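Local coordinates for serine-rich secreted cell wall anchored (LPXTG-motif ) protein (Lactobacillus reuteri ATCC 53608, PDB 5NXK), which probably serves as a cell-wall-anchored surface adhesin through which a gut lactobacillus attaches to its host, using a beta-solenoid region, at residues L275-G280 / L301-G306; L74-A79 / K103-Y108; I252-E257 / G287-R292; V205-S210 / I234-A239. One frame throughout, in Å; residues are numbered along the deposited sequence.

Contact 1 (L275-G280 / L301-G306); sequences LEVITG and LIKQEG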
loop_
_atom_site.group_PDB
_atom_site.type_symbol
_atom_site.label_atom_id
_atom_site.label_comp_id
_atom_site.label_asym_id
_atom_site.label_seq_id
_atom_site.Cartn_x
_atom_site.Cartn_y
_atom_site.Cartn_z
ATOM N N LEU A 275 -13.102 -1.270 -15.619
ATOM C CA LEU A 275 -13.317 -2.004 -14.378
ATOM C C LEU A 275 -14.155 -3.229 -14.650
ATOM O O LEU A 275 -15.130 -3.156 -15.402
ATOM C CB LEU A 275 -14.020 -1.120 -13.343
ATOM C CG LEU A 275 -13.386 0.228 -13.020
ATOM C CD1 LEU A 275 -14.274 0.970 -12.031
ATOM C CD2 LEU A 275 -11.974 0.076 -12.474
ATOM N N GLU A 276 -13.805 -4.342 -14.016
ATOM C CA GLU A 276 -14.539 -5.578 -14.233
ATOM C C GLU A 276 -14.688 -6.361 -12.935
ATOM O O GLU A 276 -13.735 -6.474 -12.184
ATOM C CB GLU A 276 -13.836 -6.442 -15.289
ATOM C CG GLU A 276 -14.594 -7.723 -15.615
ATOM C CD GLU A 276 -14.109 -8.388 -16.891
ATOM O OE1 GLU A 276 -13.390 -7.729 -17.680
ATOM O OE2 GLU A 276 -14.464 -9.566 -17.106
ATOM N N VAL A 277 -15.888 -6.873 -12.663
ATOM C CA VAL A 277 -16.106 -7.767 -11.519
ATOM C C VAL A 277 -16.940 -8.977 -11.945
ATOM O O VAL A 277 -17.435 -9.028 -13.063
ATOM C CB VAL A 277 -16.826 -7.058 -10.341
ATOM C CG1 VAL A 277 -15.979 -5.884 -9.783
ATOM C CG2 VAL A 277 -18.217 -6.594 -10.755
ATOM N N ILE A 278 -17.142 -9.926 -11.035
ATOM C CA ILE A 278 -17.951 -11.094 -11.342
ATOM C C ILE A 278 -19.287 -11.056 -10.595
ATOM O O ILE A 278 -20.340 -11.083 -11.226
ATOM C CB ILE A 278 -17.219 -12.410 -11.005
ATOM C CG1 ILE A 278 -15.861 -12.467 -11.706
ATOM C CG2 ILE A 278 -18.059 -13.620 -11.413
ATOM C CD1 ILE A 278 -15.097 -13.755 -11.454
ATOM N N THR A 279 -19.255 -10.972 -9.265
ATOM C CA THR A 279 -20.485 -11.142 -8.488
ATOM C C THR A 279 -20.978 -9.891 -7.762
ATOM O O THR A 279 -22.117 -9.867 -7.289
ATOM C CB THR A 279 -20.332 -12.264 -7.426
ATOM O OG1 THR A 279 -19.277 -11.933 -6.518
ATOM C CG2 THR A 279 -20.026 -13.620 -8.083
ATOM N N GLY A 280 -20.161 -8.843 -7.682
ATOM C CA GLY A 280 -20.592 -7.658 -6.944
ATOM C C GLY A 280 -20.842 -6.429 -7.808
ATOM O O GLY A 280 -21.497 -6.514 -8.847
ATOM N N LEU A 301 -17.581 -0.071 -17.138
ATOM C CA LEU A 301 -17.780 -0.890 -15.945
ATOM C C LEU A 301 -18.492 -2.187 -16.311
ATOM O O LEU A 301 -19.603 -2.166 -16.818
ATOM C CB LEU A 301 -18.588 -0.131 -14.875
ATOM C CG LEU A 301 -17.851 0.793 -13.898
ATOM C CD1 LEU A 301 -17.087 1.870 -14.647
ATOM C CD2 LEU A 301 -18.836 1.434 -12.902
ATOM N N ILE A 302 -17.840 -3.312 -16.046
ATOM C CA ILE A 302 -18.330 -4.606 -16.486
ATOM C C ILE A 302 -18.599 -5.537 -15.311
ATOM O O ILE A 302 -17.844 -5.576 -14.344
ATOM C CB ILE A 302 -17.328 -5.264 -17.471
ATOM C CG1 ILE A 302 -17.237 -4.428 -18.753
ATOM C CG2 ILE A 302 -17.746 -6.694 -17.816
ATOM C CD1 ILE A 302 -16.020 -4.740 -19.584
ATOM N N LYS A 303 -19.704 -6.265 -15.392
ATOM C CA LYS A 303 -19.984 -7.364 -14.484
ATOM C C LYS A 303 -20.181 -8.646 -15.298
ATOM O O LYS A 303 -21.034 -8.691 -16.187
ATOM C CB LYS A 303 -21.229 -7.069 -13.646
ATOM C CG LYS A 303 -21.575 -8.155 -12.627
ATOM C CD LYS A 303 -23.055 -8.095 -12.262
ATOM C CE LYS A 303 -23.479 -9.299 -11.438
ATOM N NZ LYS A 303 -23.242 -10.616 -12.101
ATOM N N GLN A 304 -19.405 -9.685 -15.011
ATOM C CA GLN A 304 -19.594 -10.951 -15.715
ATOM C C GLN A 304 -20.890 -11.573 -15.231
ATOM O O GLN A 304 -21.347 -11.259 -14.134
ATOM C CB GLN A 304 -18.436 -11.907 -15.476
ATOM C CG GLN A 304 -17.104 -11.352 -15.895
ATOM C CD GLN A 304 -15.993 -12.372 -15.780
ATOM O OE1 GLN A 304 -16.223 -13.525 -15.395
ATOM N NE2 GLN A 304 -14.768 -11.942 -16.073
ATOM N N GLU A 305 -21.493 -12.435 -16.048
ATOM C CA GLU A 305 -22.701 -13.160 -15.638
ATOM C C GLU A 305 -22.585 -13.810 -14.251
ATOM O O GLU A 305 -23.510 -13.722 -13.448
ATOM C CB GLU A 305 -23.056 -14.238 -16.664
ATOM C CG GLU A 305 -24.393 -14.898 -16.394
ATOM C CD GLU A 305 -24.703 -16.007 -17.382
ATOM O OE1 GLU A 305 -24.085 -17.087 -17.272
ATOM O OE2 GLU A 305 -25.554 -15.799 -18.274
ATOM N N GLY A 306 -21.458 -14.462 -13.975
ATOM C CA GLY A 306 -21.240 -15.076 -12.670
ATOM C C GLY A 306 -21.557 -16.559 -12.565
ATOM O O GLY A 306 -22.682 -17.005 -12.826
#
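The carboxylate of Glu276 and the amide of Gln304 meet in a nearly straight hydrogen bond, Gln304 NE2 to Glu276 OE2 at 2.6 Å. The oxygen is approached on its anti side, somewhat out of the carboxylate plane, and the two flat groups are turned 61° apart. The amide oxygen of Gln304 contributes too: OE1 rests against the aliphatic chain of Ile278, 3.9 Å from CG1. Two residues back on each strand, Glu276 CG lies 4.0 Å from Ile302 CG2. On the other face of the strand pair Leu275 and Leu301 lie side by side, pointing the same way, their CD1 atoms 3.9 Å apart. Lys303 shares this face; its chain runs extended and then bends at the last torsion (chi4 -58°), which brings NZ to Ile278 O at 3.1 Å and to its neighbour's carbonyl, Gln304 O, at 2.9 Å. The ammonium thus spans two facing acceptors and probably offsets their mutual repulsion. Between the two faces runs a parallel ladder, Ile302 N to Leu275 O, Val277 N to Ile302 O and Gln304 N to Val277 O, which sets the register. Ile302 O takes a second bond from Asn282 ND2, and both leucines rest on Phe283 of strand 283-285. Strand 272-277 lies between strand 240-244 and strand 298-303, the latter being the outermost strand of this parallel sheet within the chain.

Contact 2 (L74-A79 / K103-Y108); sequences LTIENA and KDVTAY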
loop_
_atom_site.group_PDB
_atom_site.type_symbol
_atom_site.label_atom_id
_atom_site.label_comp_id
_atom_site.label_asym_id
_atom_site.label_seq_id
_atom_site.Cartn_x
_atom_site.Cartn_y
_atom_site.Cartn_z
ATOM N N LEU A 74 10.394 7.907 4.474
ATOM C CA LEU A 74 11.289 6.843 3.997
ATOM C C LEU A 74 11.084 6.635 2.511
ATOM O O LEU A 74 9.975 6.340 2.085
ATOM C CB LEU A 74 11.035 5.533 4.746
ATOM C CG LEU A 74 11.779 4.290 4.237
ATOM C CD1 LEU A 74 13.297 4.449 4.353
ATOM C CD2 LEU A 74 11.317 3.057 4.992
ATOM N N THR A 75 12.135 6.811 1.721
ATOM C CA THR A 75 12.076 6.558 0.286
ATOM C C THR A 75 12.984 5.384 -0.098
ATOM O O THR A 75 14.129 5.323 0.339
ATOM C CB THR A 75 12.472 7.835 -0.492
ATOM O OG1 THR A 75 11.512 8.864 -0.218
ATOM C CG2 THR A 75 12.494 7.599 -1.971
ATOM N N ILE A 76 12.463 4.438 -0.877
ATOM C CA ILE A 76 13.274 3.366 -1.441
ATOM C C ILE A 76 13.188 3.431 -2.963
ATOM O O ILE A 76 12.082 3.487 -3.520
ATOM C CB ILE A 76 12.824 1.982 -0.944
ATOM C CG1 ILE A 76 12.846 1.938 0.591
ATOM C CG2 ILE A 76 13.707 0.896 -1.538
ATOM C CD1 ILE A 76 12.453 0.595 1.191
ATOM N N GLU A 77 14.336 3.492 -3.635
ATOM C CA GLU A 77 14.373 3.624 -5.094
ATOM C C GLU A 77 15.121 2.469 -5.720
ATOM O O GLU A 77 16.138 2.023 -5.175
ATOM C CB GLU A 77 15.060 4.908 -5.528
ATOM C CG GLU A 77 14.712 6.146 -4.756
ATOM C CD GLU A 77 15.368 7.387 -5.360
ATOM O OE1 GLU A 77 14.938 8.520 -5.048
ATOM O OE2 GLU A 77 16.334 7.218 -6.138
ATOM N N ASN A 78 14.614 1.986 -6.852
ATOM C CA ASN A 78 15.348 1.074 -7.728
ATOM C C ASN A 78 15.828 -0.151 -6.972
ATOM O O ASN A 78 17.018 -0.442 -6.909
ATOM C CB ASN A 78 16.514 1.804 -8.382
ATOM C CG ASN A 78 17.162 0.987 -9.495
ATOM O OD1 ASN A 78 16.557 0.046 -10.030
ATOM N ND2 ASN A 78 18.387 1.346 -9.852
ATOM N N ALA A 79 14.880 -0.847 -6.364
ATOM C CA ALA A 79 15.207 -2.019 -5.579
ATOM C C ALA A 79 14.113 -3.071 -5.669
ATOM O O ALA A 79 12.967 -2.791 -6.053
ATOM C CB ALA A 79 15.450 -1.625 -4.125
ATOM N N LYS A 103 9.897 4.076 -5.348
ATOM C CA LYS A 103 10.113 4.562 -6.700
ATOM C C LYS A 103 10.899 3.534 -7.518
ATOM O O LYS A 103 11.981 3.110 -7.106
ATOM C CB LYS A 103 10.825 5.904 -6.675
ATOM C CG LYS A 103 11.211 6.418 -8.057
ATOM C CD LYS A 103 11.928 7.768 -7.959
ATOM C CE LYS A 103 12.280 8.337 -9.342
ATOM N NZ LYS A 103 12.685 9.778 -9.234
ATOM N N ASP A 104 10.337 3.098 -8.645
ATOM C CA ASP A 104 10.958 2.050 -9.462
ATOM C C ASP A 104 11.286 0.825 -8.615
ATOM O O ASP A 104 12.366 0.258 -8.688
ATOM C CB ASP A 104 12.210 2.586 -10.165
ATOM C CG ASP A 104 11.880 3.704 -11.148
ATOM O OD1 ASP A 104 10.852 3.591 -11.849
ATOM O OD2 ASP A 104 12.626 4.700 -11.218
ATOM N N VAL A 105 10.308 0.411 -7.826
ATOM C CA VAL A 105 10.471 -0.717 -6.935
ATOM C C VAL A 105 9.709 -1.926 -7.468
ATOM O O VAL A 105 8.638 -1.782 -8.058
ATOM C CB VAL A 105 9.982 -0.357 -5.519
ATOM C CG1 VAL A 105 9.646 -1.601 -4.702
ATOM C CG2 VAL A 105 11.018 0.518 -4.809
ATOM N N THR A 106 10.285 -3.109 -7.284
ATOM C CA THR A 106 9.576 -4.356 -7.491
ATOM C C THR A 106 9.462 -5.042 -6.137
ATOM O O THR A 106 10.455 -5.161 -5.443
ATOM C CB THR A 106 10.319 -5.251 -8.519
ATOM O OG1 THR A 106 10.445 -4.536 -9.753
ATOM C CG2 THR A 106 9.566 -6.544 -8.775
ATOM N N ALA A 107 8.273 -5.492 -5.743
ATOM C CA ALA A 107 8.127 -6.060 -4.406
ATOM C C ALA A 107 7.396 -7.389 -4.399
ATOM O O ALA A 107 6.462 -7.609 -5.184
ATOM C CB ALA A 107 7.398 -5.068 -3.476
ATOM N N TYR A 108 7.797 -8.251 -3.473
ATOM C CA TYR A 108 7.138 -9.530 -3.283
ATOM C C TYR A 108 6.848 -9.722 -1.807
ATOM O O TYR A 108 7.722 -9.512 -0.974
ATOM C CB TYR A 108 8.015 -10.680 -3.812
ATOM C CG TYR A 108 8.327 -10.570 -5.291
ATOM C CD1 TYR A 108 9.400 -9.804 -5.741
ATOM C CD2 TYR A 108 7.543 -11.227 -6.236
ATOM C CE1 TYR A 108 9.682 -9.693 -7.080
ATOM C CE2 TYR A 108 7.815 -11.116 -7.586
ATOM C CZ TYR A 108 8.888 -10.344 -8.002
ATOM O OH TYR A 108 9.166 -10.227 -9.342
#
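Val105 turns its two methyl branches against the backbone of the preceding coil. With CG1 roughly anti to the backbone N (chi1 159°), CG2 is left beside that N and on the side of Ile76 O, 3.4 Å away; CG1 lies 3.8 Å from Ala79 O. The methyls Ile76 CG2 and Val105 CG2 are 4.3 Å apart, a loose apolar touch, and both side chains also pack on Leu81 of strand 79-83. Glu77 and Lys103 occupy the other face as a parallel pair. Both chains are extended beyond CG, and they lean outward in broadly the same direction without forming a salt bridge, Glu77 OE1 staying 4.9 Å from Lys103 NZ. At the corner Asn78 and Asp104 both have left-handed backbone conformations, phi near 55° and 52°, so the two coils bend in the same way. Here the main chain does the joining: Lys103 N bonds to Ile76 O at 2.9 Å, Asn78 N to Lys103 O at 2.9 Å and Thr106 N to Ala79 O at 3.0 Å. Asp104 sends OD1 onward to Asn129 N in the next coil. The chemistry is therefore dominated by backbone hydrogen bonds that carry the register round the corner from one parallel sheet to the next, with methyl groups lining the inside and the opposite charges of Glu77 and Lys103 probably adding only a mild attraction across the surface.

Contact 3 (I252-E257 / G287-R292); sequences IIPQLE and GTVANR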
loop_
_atom_site.group_PDB
_atom_site.type_symbol
_atom_site.label_atom_id
_atom_site.label_comp_id
_atom_site.label_asym_id
_atom_site.label_seq_id
_atom_site.Cartn_x
_atom_site.Cartn_y
_atom_site.Cartn_z
ATOM N N ILE A 252 -16.872 0.746 -0.437
ATOM C CA ILE A 252 -17.019 1.673 0.673
ATOM C C ILE A 252 -18.233 1.279 1.499
ATOM O O ILE A 252 -19.349 1.726 1.242
ATOM C CB ILE A 252 -17.165 3.111 0.200
ATOM C CG1 ILE A 252 -16.099 3.421 -0.863
ATOM C CG2 ILE A 252 -17.050 4.074 1.403
ATOM C CD1 ILE A 252 -16.196 4.804 -1.445
ATOM N N ILE A 253 -17.990 0.430 2.488
ATOM C CA ILE A 253 -19.027 -0.062 3.385
ATOM C C ILE A 253 -18.482 0.013 4.808
ATOM O O ILE A 253 -17.424 -0.550 5.092
ATOM C CB ILE A 253 -19.443 -1.523 3.035
ATOM C CG1 ILE A 253 -20.116 -1.581 1.652
ATOM C CG2 ILE A 253 -20.395 -2.079 4.085
ATOM C CD1 ILE A 253 -20.513 -3.022 1.214
ATOM N N PRO A 254 -19.173 0.743 5.699
ATOM C CA PRO A 254 -18.635 0.913 7.059
ATOM C C PRO A 254 -18.436 -0.423 7.787
ATOM O O PRO A 254 -19.235 -1.347 7.614
ATOM C CB PRO A 254 -19.693 1.771 7.756
ATOM C CG PRO A 254 -20.390 2.521 6.620
ATOM C CD PRO A 254 -20.392 1.543 5.465
ATOM N N GLN A 255 -17.357 -0.521 8.559
ATOM C CA GLN A 255 -17.016 -1.736 9.301
ATOM C C GLN A 255 -17.994 -2.014 10.447
ATOM O O GLN A 255 -18.150 -3.161 10.875
ATOM C CB GLN A 255 -15.590 -1.626 9.851
ATOM C CG GLN A 255 -14.523 -1.799 8.786
ATOM C CD GLN A 255 -14.274 -3.261 8.444
ATOM O OE1 GLN A 255 -14.912 -3.813 7.540
ATOM N NE2 GLN A 255 -13.316 -3.885 9.137
ATOM N N LEU A 256 -18.629 -0.952 10.943
ATOM C CA LEU A 256 -19.534 -1.013 12.101
ATOM C C LEU A 256 -20.748 -0.109 11.897
ATOM O O LEU A 256 -20.726 0.775 11.044
ATOM C CB LEU A 256 -18.819 -0.601 13.381
ATOM C CG LEU A 256 -17.543 -1.350 13.767
ATOM C CD1 LEU A 256 -16.879 -0.618 14.906
ATOM C CD2 LEU A 256 -17.840 -2.797 14.131
ATOM N N GLU A 257 -21.788 -0.325 12.701
ATOM C CA GLU A 257 -23.037 0.449 12.636
ATOM C C GLU A 257 -22.934 1.910 13.101
ATOM O O GLU A 257 -23.756 2.742 12.714
ATOM C CB GLU A 257 -24.117 -0.236 13.486
ATOM C CG GLU A 257 -24.607 -1.578 12.987
ATOM C CD GLU A 257 -25.180 -1.517 11.583
ATOM O OE1 GLU A 257 -26.017 -0.621 11.324
ATOM O OE2 GLU A 257 -24.803 -2.364 10.744
ATOM N N GLY A 287 -24.648 1.353 3.245
ATOM C CA GLY A 287 -24.635 1.786 4.633
ATOM C C GLY A 287 -24.647 3.303 4.736
ATOM O O GLY A 287 -24.936 3.996 3.757
ATOM N N THR A 288 -24.315 3.828 5.914
ATOM C CA THR A 288 -24.390 5.268 6.142
ATOM C C THR A 288 -23.151 5.999 5.642
ATOM O O THR A 288 -22.345 6.512 6.428
ATOM C CB THR A 288 -24.617 5.590 7.630
ATOM O OG1 THR A 288 -23.718 4.810 8.425
ATOM C CG2 THR A 288 -26.033 5.233 8.020
ATOM N N VAL A 289 -23.039 6.043 4.314
ATOM C CA VAL A 289 -21.996 6.760 3.588
ATOM C C VAL A 289 -22.690 7.797 2.706
ATOM O O VAL A 289 -23.559 7.446 1.910
ATOM C CB VAL A 289 -21.152 5.806 2.687
ATOM C CG1 VAL A 289 -19.974 6.550 2.012
ATOM C CG2 VAL A 289 -20.649 4.613 3.471
ATOM N N ALA A 290 -22.319 9.068 2.835
ATOM C CA ALA A 290 -22.778 10.071 1.869
ATOM C C ALA A 290 -21.798 10.018 0.724
ATOM O O ALA A 290 -20.627 10.363 0.895
ATOM C CB ALA A 290 -22.838 11.480 2.483
ATOM N N ASN A 291 -22.265 9.560 -0.434
ATOM C CA ASN A 291 -21.359 9.249 -1.525
ATOM C C ASN A 291 -21.635 10.068 -2.773
ATOM O O ASN A 291 -22.775 10.415 -3.065
ATOM C CB ASN A 291 -21.442 7.763 -1.870
ATOM C CG ASN A 291 -20.220 7.278 -2.638
ATOM O OD1 ASN A 291 -19.128 7.216 -2.091
ATOM N ND2 ASN A 291 -20.404 6.924 -3.904
ATOM N N ARG A 292 -20.577 10.372 -3.510
ATOM C CA ARG A 292 -20.743 11.033 -4.787
ATOM C C ARG A 292 -19.698 10.508 -5.750
ATOM O O ARG A 292 -18.512 10.423 -5.411
ATOM C CB ARG A 292 -20.642 12.549 -4.651
ATOM C CG ARG A 292 -20.670 13.270 -5.990
ATOM C CD ARG A 292 -20.641 14.789 -5.816
ATOM N NE ARG A 292 -20.510 15.471 -7.102
ATOM C CZ ARG A 292 -21.142 16.590 -7.441
ATOM N NH1 ARG A 292 -21.946 17.196 -6.580
ATOM N NH2 ARG A 292 -20.932 17.132 -8.634
HETATM O O HOH W 1 -25.167 3.360 10.627
#
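Val289 meets both Ile252 and Pro254 through apolar contacts, one methyl to each. CG1, anti to the backbone N (chi1 -175°), touches Ile252 CG2 at 3.9 Å, the two side chains crossing at about a right angle. CG2 leans instead against the ring of Pro254, 3.7 Å from CD and 3.8 Å from CG, and so packs against the CG-CD side of the pyrrolidine. Gly287, which has no side chain, lies beside the same ring, with its CA 4.3 Å from Pro254 CD; its phi of 87° is a region that glycine enters readily. Ile252 also packs on Leu225 and Val285, from the strands on either side of its own.

No direct hydrogen bond joins the two segments; the polar link is a single water. It donates to Glu257 O at 2.6 Å and to Thr288 OG1 at 3.0 Å, which ties the backbone at Glu257, further along the loop, to the turn. The threonine hydroxyl is also hydrogen-bonded to Ile259 O, so OG1 has two partners, the water and Ile259 O.

Within 287-292 the backbone supplies its own constraint: Val289 N bonds to Gly287 O at 2.8 Å, closing an inverse gamma turn centred on Thr288. That turn leads directly into strand 289-295 and presents Val289 to the proline. This is a loop-to-strand contact between adjoining coils of a beta-solenoid, in which the loop after strand 248-252 packs on the opening of strand 289-295, the last of the eleven-stranded parallel sheet.

Contact 4 (V205-S210 / I234-A239); sequences VGNNAS and IVNENA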
loop_
_atom_site.group_PDB
_atom_site.type_symbol
_atom_site.label_atom_id
_atom_site.label_comp_id
_atom_site.label_asym_id
_atom_site.label_seq_id
_atom_site.Cartn_x
_atom_site.Cartn_y
_atom_site.Cartn_z
ATOM N N VAL A 205 -4.715 8.542 -8.326
ATOM C CA VAL A 205 -3.912 8.177 -9.481
ATOM C C VAL A 205 -3.578 9.484 -10.214
ATOM O O VAL A 205 -4.481 10.190 -10.674
ATOM C CB VAL A 205 -4.649 7.186 -10.409
ATOM C CG1 VAL A 205 -3.752 6.784 -11.585
ATOM C CG2 VAL A 205 -5.093 5.946 -9.627
ATOM N N GLY A 206 -2.294 9.830 -10.301
ATOM C CA GLY A 206 -1.906 11.160 -10.762
ATOM C C GLY A 206 -2.049 11.377 -12.267
ATOM O O GLY A 206 -2.330 10.431 -13.019
ATOM N N ASN A 207 -1.872 12.624 -12.708
ATOM C CA ASN A 207 -1.905 12.943 -14.136
ATOM C C ASN A 207 -1.046 12.017 -14.962
ATOM O O ASN A 207 0.100 11.779 -14.616
ATOM C CB ASN A 207 -1.434 14.367 -14.416
ATOM C CG ASN A 207 -2.439 15.402 -14.029
ATOM O OD1 ASN A 207 -3.335 15.153 -13.223
ATOM N ND2 ASN A 207 -2.338 16.570 -14.651
ATOM N N ASN A 208 -1.604 11.511 -16.060
ATOM C CA ASN A 208 -0.867 10.680 -17.010
ATOM C C ASN A 208 -0.256 9.437 -16.395
ATOM O O ASN A 208 0.671 8.861 -16.961
ATOM C CB ASN A 208 0.235 11.487 -17.690
ATOM C CG ASN A 208 -0.302 12.680 -18.440
ATOM O OD1 ASN A 208 -0.116 13.827 -18.022
ATOM N ND2 ASN A 208 -0.973 12.421 -19.562
ATOM N N ALA A 209 -0.774 9.014 -15.247
ATOM C CA ALA A 209 -0.269 7.795 -14.615
ATOM C C ALA A 209 -1.110 6.601 -15.018
ATOM O O ALA A 209 -2.217 6.758 -15.528
ATOM C CB ALA A 209 -0.258 7.936 -13.111
ATOM N N SER A 210 -0.597 5.405 -14.767
ATOM C CA SER A 210 -1.378 4.208 -14.992
ATOM C C SER A 210 -1.362 3.341 -13.730
ATOM O O SER A 210 -0.350 3.238 -13.018
ATOM C CB SER A 210 -0.880 3.438 -16.231
ATOM O OG SER A 210 0.112 2.471 -15.912
ATOM N N ILE A 234 -9.521 9.001 -6.481
ATOM C CA ILE A 234 -9.381 10.125 -7.391
ATOM C C ILE A 234 -8.494 9.729 -8.562
ATOM O O ILE A 234 -7.348 9.366 -8.371
ATOM C CB ILE A 234 -8.779 11.359 -6.699
ATOM C CG1 ILE A 234 -9.637 11.770 -5.507
ATOM C CG2 ILE A 234 -8.677 12.520 -7.684
ATOM C CD1 ILE A 234 -8.989 12.826 -4.647
ATOM N N VAL A 235 -9.041 9.788 -9.765
ATOM C CA VAL A 235 -8.301 9.490 -10.976
ATOM C C VAL A 235 -8.153 10.789 -11.772
ATOM O O VAL A 235 -9.135 11.341 -12.259
ATOM C CB VAL A 235 -9.014 8.422 -11.800
ATOM C CG1 VAL A 235 -8.282 8.189 -13.126
ATOM C CG2 VAL A 235 -9.135 7.141 -10.976
ATOM N N ASN A 236 -6.927 11.285 -11.886
ATOM C CA ASN A 236 -6.687 12.598 -12.476
ATOM C C ASN A 236 -6.641 12.591 -14.010
ATOM O O ASN A 236 -6.781 11.537 -14.643
ATOM C CB ASN A 236 -5.392 13.200 -11.890
ATOM C CG ASN A 236 -5.584 13.696 -10.465
ATOM O OD1 ASN A 236 -6.068 14.802 -10.269
ATOM N ND2 ASN A 236 -5.207 12.893 -9.474
ATOM N N GLU A 237 -6.472 13.772 -14.601
ATOM C CA GLU A 237 -6.517 13.909 -16.057
ATOM C C GLU A 237 -5.570 12.971 -16.778
ATOM O O GLU A 237 -4.419 12.800 -16.371
ATOM C CB GLU A 237 -6.213 15.336 -16.514
ATOM C CG GLU A 237 -7.214 16.367 -16.056
ATOM C CD GLU A 237 -6.979 17.716 -16.707
ATOM O OE1 GLU A 237 -5.915 17.891 -17.346
ATOM O OE2 GLU A 237 -7.851 18.602 -16.561
ATOM N N ASN A 238 -6.094 12.344 -17.829
ATOM C CA ASN A 238 -5.342 11.448 -18.706
ATOM C C ASN A 238 -4.760 10.217 -18.028
ATOM O O ASN A 238 -3.965 9.500 -18.626
ATOM C CB ASN A 238 -4.229 12.223 -19.417
ATOM C CG ASN A 238 -4.759 13.448 -20.156
ATOM O OD1 ASN A 238 -5.808 13.391 -20.795
ATOM N ND2 ASN A 238 -4.046 14.560 -20.056
ATOM N N ALA A 239 -5.170 9.940 -16.798
ATOM C CA ALA A 239 -4.732 8.701 -16.166
ATOM C C ALA A 239 -5.433 7.497 -16.809
ATOM O O ALA A 239 -6.522 7.627 -17.370
ATOM C CB ALA A 239 -4.981 8.737 -14.670
HETATM O O HOH W 2 -1.899 15.535 -18.606
HETATM O O HOH W 3 -1.901 7.297 -18.668
#
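Two type II beta turns, Gly206 to Ala209 and Asn236 to Ala239, sit one upon the other at equivalent corners of successive coils. They begin where Val205 pairs with Val235 in parallel fashion: Val205 N bonds to Ile234 O at 2.8 Å, and Val205 O receives Asn236 N at 2.9 Å. The same carbonyl takes a second bond, from Asn236 ND2 at 3.0 Å, which arrives from above the carbonyl plane, 53° out of it. Asn236 CG lies beside the backbone N (chi1 -75°), folding the amide back over that acceptor. Such stacking of like turns on successive coils is a common feature of beta-solenoids, and here it aligns Asn208 with Asn238, both in left-handed backbone conformations. These two side chains lie side by side and point the same way, their amide planes 32° apart, with Asn208 ND2 3.3 Å from Asn238 CB. A water connects their ends, donating to Asn208 OD1 and accepting from Asn238 ND2 at 2.8 Å. The backbones of the turns are also joined directly, Asn208 N to Glu237 O at 3.1 Å. Val205 CG1 meets Ala239 CB at 3.9 Å. At the outer part of the turns a second water donates to both Ala209 O and Asn238 O.

How the contacts relate
The four contacts all join neighbouring coils of the solenoid and are spread along its length. Contact 2 lies nearest the N-terminal end, contact 4 further on, and contacts 1 and 3 close to the C-terminal end, so that contacts 2 and 3, centres about 34 Å apart, fall on opposite sides of the chain's centre. Contacts 2, 3 and 4 reach the eleven-stranded sheet, while contacts 1 and 2 reach the ten-stranded one. The centre of contact 4 lies about 21 Å from that of contact 2 and about 23 Å from that of contact 1. Contacts 1 and 3 interleave in sequence, as strand 298-303 follows strand 289-295, yet their nearest atoms remain about 9 Å apart.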